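PDB 4AC1: endo-N-acetyl-beta-D-glucosaminidase from Hypocrea jecorina, which probably cleaves N-glycans within their di-N-acetylchitobiose core and accounts for the deglycosylation of the fungus's own cellulases, as a family 18 glycoside hydrolase. Local coordinates for residues L95-Y107 against M130-L142. Sequence-based numbering, arbitrary orientation. Where two conformers were deposited one is given.
Sequences LDSPDSATFEHYY and MSQQGIDRLIARL
Arg137 lies across Phe103 and fastens the loop 95-97 to helix 132-142. From CB its chain runs straight to CD, with CG anti to the backbone N (chi1 172°), and bends at chi3. CG lies above the rim near Phe103 CZ. CD makes a CH-pi contact over the same face. NE stands over the ring centre, and Arg137 CZ sits 3.7 Å from the centroid of the Phe103 ring in a cation-pi stack, planes 14° apart. At the tip Arg137 NH2 donates almost straight to Ser97 O at 3.0 Å and weakly to Leu95 O. Water 1 accepts from NE and donates to Leu95 O and Gly134 O; water 2 links NH1 to Ser97 O. These bonds at its edge fix the guanidinium's rotation.

Asp96 accepts from Ser131 with both oxygens: OD1 from Ser131 OG at 2.7 Å, OD2 from Ser131 N at 2.9 Å. Ser131 OG also caps the helix through Gly134 N. One turn past Arg137, Arg141 lays CG on the Tyr107 ring and grips Glu104 end-on, NH1 to OE2 at 2.7 Å and NH2 to OE1 at 3.0 Å. Asp145 takes Arg141 NE and the Tyr107 hydroxyl. A leucine at Arg141 would probably cost Glu104 its two-nitrogen salt bridge and Asp145 the charge of Arg141.

Leu138 and Leu142 pack against the Tyr107 ring edge. The contact joins successive outer helices, 100-116 and 132-146, of the GH18 beta/alpha barrel, with strand 121-125 between them in sequence.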
loop_
_atom_site.group_PDB
_atom_site.type_symbol
_atom_site.label_atom_id
_atom_site.label_comp_id
_atom_site.label_asym_id
_atom_site.label_seq_id
_atom_site.Cartn_x
_atom_site.Cartn_y
_atom_site.Cartn_z
ATOM N N LEU A 95 -17.329 7.621 2.286
ATOM C CA LEU A 95 -17.467 6.168 2.130
ATOM C C LEU A 95 -18.017 5.452 3.367
ATOM O O LEU A 95 -18.396 4.292 3.281
ATOM C CB LEU A 95 -16.157 5.530 1.639
ATOM C CG LEU A 95 -15.618 5.949 0.260
ATOM C CD1 LEU A 95 -14.281 5.266 -0.000
ATOM C CD2 LEU A 95 -16.604 5.632 -0.850
ATOM N N ASP A 96 -18.072 6.152 4.502
ATOM C CA ASP A 96 -18.719 5.607 5.698
ATOM C C ASP A 96 -20.127 6.179 5.873
ATOM O O ASP A 96 -20.681 6.109 6.967
ATOM C CB ASP A 96 -17.873 5.884 6.951
ATOM C CG ASP A 96 -18.041 4.832 8.038
ATOM O OD1 ASP A 96 -18.538 3.732 7.746
ATOM O OD2 ASP A 96 -17.630 5.125 9.178
ATOM N N SER A 97 -20.711 6.728 4.805
ATOM C CA SER A 97 -22.025 7.372 4.932
ATOM C C SER A 97 -23.142 6.381 5.192
ATOM O O SER A 97 -23.242 5.379 4.488
ATOM C CB SER A 97 -22.394 8.152 3.674
ATOM O OG SER A 97 -23.676 8.749 3.831
ATOM N N PRO A 98 -24.027 6.693 6.166
ATOM C CA PRO A 98 -25.228 5.881 6.371
ATOM C C PRO A 98 -26.363 6.210 5.380
ATOM O O PRO A 98 -27.426 5.570 5.413
ATOM C CB PRO A 98 -25.639 6.234 7.803
ATOM C CG PRO A 98 -25.190 7.627 7.986
ATOM C CD PRO A 98 -23.924 7.777 7.163
ATOM N N ASP A 99 -26.135 7.198 4.516
ATOM C CA ASP A 99 -27.073 7.559 3.449
ATOM C C ASP A 99 -26.680 6.804 2.181
ATOM O O ASP A 99 -25.605 7.044 1.628
ATOM C CB ASP A 99 -27.039 9.074 3.208
ATOM C CG ASP A 99 -28.030 9.520 2.162
ATOM O OD1 ASP A 99 -29.223 9.685 2.501
ATOM O OD2 ASP A 99 -27.623 9.713 0.995
ATOM N N SER A 100 -27.549 5.907 1.719
ATOM C CA SER A 100 -27.239 5.029 0.591
ATOM C C SER A 100 -26.822 5.792 -0.663
ATOM O O SER A 100 -25.839 5.433 -1.310
ATOM C CB SER A 100 -28.414 4.099 0.281
ATOM O OG SER A 100 -28.077 3.210 -0.770
ATOM N N ALA A 101 -27.564 6.845 -1.005
ATOM C CA ALA A 101 -27.250 7.628 -2.200
ATOM C C ALA A 101 -25.883 8.299 -2.109
ATOM O O ALA A 101 -25.159 8.364 -3.109
ATOM C CB ALA A 101 -28.323 8.668 -2.466
ATOM N N THR A 102 -25.558 8.806 -0.919
ATOM C CA THR A 102 -24.251 9.411 -0.652
ATOM C C THR A 102 -23.149 8.366 -0.839
ATOM O O THR A 102 -22.197 8.601 -1.584
ATOM C CB THR A 102 -24.202 10.041 0.750
ATOM O OG1 THR A 102 -25.184 11.079 0.823
ATOM C CG2 THR A 102 -22.839 10.636 1.032
ATOM N N PHE A 103 -23.289 7.202 -0.203
ATOM C CA PHE A 103 -22.329 6.123 -0.426
ATOM C C PHE A 103 -22.185 5.768 -1.898
ATOM O O PHE A 103 -21.066 5.733 -2.408
ATOM C CB PHE A 103 -22.632 4.866 0.389
ATOM C CG PHE A 103 -21.703 3.727 0.056
ATOM C CD1 PHE A 103 -20.380 3.726 0.515
ATOM C CD2 PHE A 103 -22.124 2.701 -0.775
ATOM C CE1 PHE A 103 -19.509 2.707 0.160
ATOM C CE2 PHE A 103 -21.259 1.665 -1.119
ATOM C CZ PHE A 103 -19.953 1.678 -0.651
ATOM N N GLU A 104 -23.297 5.531 -2.593
ATOM C CA GLU A 104 -23.240 5.179 -4.007
ATOM C C GLU A 104 -22.514 6.233 -4.824
ATOM O O GLU A 104 -21.779 5.910 -5.760
ATOM C CB GLU A 104 -24.641 4.955 -4.584
ATOM C CG GLU A 104 -25.270 3.646 -4.191
ATOM C CD GLU A 104 -24.576 2.435 -4.796
ATOM O OE1 GLU A 104 -24.113 2.494 -5.958
ATOM O OE2 GLU A 104 -24.517 1.414 -4.091
ATOM N N HIS A 105 -22.743 7.498 -4.482
ATOM C CA HIS A 105 -22.138 8.595 -5.214
ATOM C C HIS A 105 -20.610 8.558 -5.088
ATOM O O HIS A 105 -19.894 8.613 -6.092
ATOM C CB HIS A 105 -22.690 9.943 -4.742
ATOM C CG HIS A 105 -21.962 11.120 -5.309
ATOM N ND1 HIS A 105 -22.059 11.483 -6.636
ATOM C CD2 HIS A 105 -21.122 12.011 -4.736
ATOM C CE1 HIS A 105 -21.307 12.543 -6.853
ATOM N NE2 HIS A 105 -20.733 12.893 -5.716
ATOM N N TYR A 106 -20.113 8.481 -3.856
ATOM C CA TYR A 106 -18.670 8.526 -3.627
ATOM C C TYR A 106 -17.989 7.211 -3.993
ATOM O O TYR A 106 -16.895 7.215 -4.574
ATOM C CB TYR A 106 -18.339 9.021 -2.206
ATOM C CG TYR A 106 -18.760 10.454 -2.024
ATOM C CD1 TYR A 106 -18.115 11.470 -2.721
ATOM C CD2 TYR A 106 -19.839 10.791 -1.208
ATOM C CE1 TYR A 106 -18.509 12.792 -2.593
ATOM C CE2 TYR A 106 -20.248 12.115 -1.082
ATOM C CZ TYR A 106 -19.569 13.103 -1.781
ATOM O OH TYR A 106 -19.969 14.409 -1.670
ATOM N N TYR A 107 -18.640 6.100 -3.671
ATOM C CA TYR A 107 -18.143 4.807 -4.122
ATOM C C TYR A 107 -18.054 4.788 -5.667
ATOM O O TYR A 107 -17.066 4.315 -6.244
ATOM C CB TYR A 107 -18.985 3.622 -3.600
ATOM C CG TYR A 107 -18.552 2.368 -4.300
ATOM C CD1 TYR A 107 -17.368 1.725 -3.913
ATOM C CD2 TYR A 107 -19.242 1.890 -5.426
ATOM C CE1 TYR A 107 -16.911 0.618 -4.597
ATOM C CE2 TYR A 107 -18.781 0.792 -6.117
ATOM C CZ TYR A 107 -17.614 0.158 -5.684
ATOM O OH TYR A 107 -17.168 -0.950 -6.360
ATOM N N MET A 130 -13.183 4.424 10.777
ATOM C CA MET A 130 -14.278 4.017 9.894
ATOM C C MET A 130 -15.005 2.871 10.588
ATOM O O MET A 130 -14.358 2.031 11.221
ATOM C CB MET A 130 -13.745 3.557 8.530
ATOM C CG MET A 130 -14.816 3.238 7.518
ATOM S SD MET A 130 -14.097 2.693 5.965
ATOM C CE MET A 130 -15.455 3.026 4.827
ATOM N N SER A 131 -16.332 2.829 10.472
ATOM C CA SER A 131 -17.121 1.780 11.117
ATOM C C SER A 131 -16.799 0.424 10.526
ATOM O O SER A 131 -16.353 0.320 9.375
ATOM C CB SER A 131 -18.623 2.062 10.996
ATOM O OG SER A 131 -19.059 1.871 9.659
ATOM N N GLN A 132 -17.026 -0.618 11.323
ATOM C CA GLN A 132 -16.923 -1.987 10.833
ATOM C C GLN A 132 -17.817 -2.238 9.625
ATOM O O GLN A 132 -17.387 -2.838 8.631
ATOM C CB GLN A 132 -17.263 -2.990 11.936
ATOM C CG GLN A 132 -16.741 -4.390 11.642
ATOM C CD GLN A 132 -15.232 -4.473 11.823
ATOM O OE1 GLN A 132 -14.711 -4.094 12.870
ATOM N NE2 GLN A 132 -14.520 -4.947 10.790
ATOM N N GLN A 133 -19.067 -1.784 9.716
ATOM C CA GLN A 133 -20.008 -1.966 8.619
ATOM C C GLN A 133 -19.497 -1.283 7.343
ATOM O O GLN A 133 -19.635 -1.819 6.242
ATOM C CB GLN A 133 -21.379 -1.408 8.992
ATOM C CG GLN A 133 -22.436 -1.699 7.944
ATOM C CD GLN A 133 -23.747 -0.980 8.187
ATOM O OE1 GLN A 133 -23.860 -0.149 9.086
ATOM N NE2 GLN A 133 -24.747 -1.289 7.364
ATOM N N GLY A 134 -18.936 -0.090 7.510
ATOM C CA GLY A 134 -18.423 0.682 6.376
ATOM C C GLY A 134 -17.269 0.012 5.635
ATOM O O GLY A 134 -17.288 -0.102 4.403
ATOM N N ILE A 135 -16.259 -0.450 6.372
ATOM C CA ILE A 135 -15.123 -1.104 5.713
ATOM C C ILE A 135 -15.540 -2.429 5.107
ATOM O O ILE A 135 -15.130 -2.761 3.994
ATOM C CB ILE A 135 -13.852 -1.250 6.630
ATOM C CG1 ILE A 135 -12.619 -1.653 5.804
ATOM C CG2 ILE A 135 -14.093 -2.227 7.781
ATOM C CD1 ILE A 135 -12.238 -0.621 4.724
ATOM N N ASP A 136 -16.376 -3.178 5.827
ATOM C CA ASP A 136 -16.845 -4.460 5.308
ATOM C C ASP A 136 -17.595 -4.273 3.979
ATOM O O ASP A 136 -17.377 -5.019 3.017
ATOM C CB ASP A 136 -17.745 -5.181 6.322
ATOM C CG ASP A 136 -17.006 -5.663 7.580
ATOM O OD1 ASP A 136 -15.792 -5.418 7.783
ATOM O OD2 ASP A 136 -17.683 -6.307 8.416
ATOM N N ARG A 137 -18.488 -3.282 3.938
ATOM C CA ARG A 137 -19.240 -2.968 2.734
ATOM C C ARG A 137 -18.310 -2.566 1.602
ATOM O O ARG A 137 -18.467 -3.027 0.480
ATOM C CB ARG A 137 -20.248 -1.849 3.005
ATOM C CG ARG A 137 -20.944 -1.327 1.748
ATOM C CD ARG A 137 -21.988 -0.269 2.038
ATOM N NE ARG A 137 -21.431 0.931 2.655
ATOM C CZ ARG A 137 -22.158 1.966 3.069
ATOM N NH1 ARG A 137 -23.479 1.934 2.944
ATOM N NH2 ARG A 137 -21.571 3.021 3.620
ATOM N N LEU A 138 -17.346 -1.697 1.885
ATOM C CA LEU A 138 -16.476 -1.205 0.831
ATOM C C LEU A 138 -15.709 -2.332 0.151
ATOM O O LEU A 138 -15.632 -2.394 -1.072
ATOM C CB LEU A 138 -15.516 -0.165 1.401
ATOM C CG LEU A 138 -14.519 0.496 0.449
ATOM C CD1 LEU A 138 -15.211 1.137 -0.770
ATOM C CD2 LEU A 138 -13.695 1.515 1.224
ATOM N N ILE A 139 -15.127 -3.213 0.960
ATOM C CA ILE A 139 -14.361 -4.342 0.446
ATOM C C ILE A 139 -15.264 -5.312 -0.307
ATOM O O ILE A 139 -14.930 -5.736 -1.407
ATOM C CB ILE A 139 -13.625 -5.060 1.591
ATOM C CG1 ILE A 139 -12.568 -4.115 2.162
ATOM C CG2 ILE A 139 -13.017 -6.408 1.128
ATOM C CD1 ILE A 139 -11.892 -4.605 3.374
ATOM N N ALA A 140 -16.406 -5.669 0.286
ATOM C CA ALA A 140 -17.325 -6.587 -0.377
ATOM C C ALA A 140 -17.846 -6.053 -1.713
ATOM O O ALA A 140 -17.979 -6.800 -2.683
ATOM C CB ALA A 140 -18.492 -6.959 0.552
ATOM N N ARG A 141 -18.136 -4.758 -1.750
ATOM C CA ARG A 141 -18.633 -4.106 -2.952
ATOM C C ARG A 141 -17.556 -4.039 -4.038
ATOM O O ARG A 141 -17.841 -4.326 -5.208
ATOM C CB ARG A 141 -19.184 -2.708 -2.644
ATOM C CG ARG A 141 -19.674 -1.937 -3.858
ATOM C CD ARG A 141 -20.826 -2.605 -4.591
ATOM N NE ARG A 141 -21.269 -1.735 -5.676
ATOM C CZ ARG A 141 -22.084 -0.697 -5.508
ATOM N NH1 ARG A 141 -22.573 -0.426 -4.303
ATOM N NH2 ARG A 141 -22.412 0.066 -6.543
ATOM N N LEU A 142 -16.327 -3.683 -3.649
ATOM C CA LEU A 142 -15.201 -3.704 -4.598
ATOM C C LEU A 142 -15.011 -5.095 -5.182
ATOM O O LEU A 142 -14.843 -5.252 -6.393
ATOM C CB LEU A 142 -13.915 -3.235 -3.919
ATOM C CG LEU A 142 -13.744 -1.722 -3.751
ATOM C CD1 LEU A 142 -12.596 -1.442 -2.797
ATOM C CD2 LEU A 142 -13.505 -1.035 -5.100
HETATM O O HOH W 1 -18.716 1.591 2.891
HETATM O O HOH W 2 -25.205 3.966 3.207
#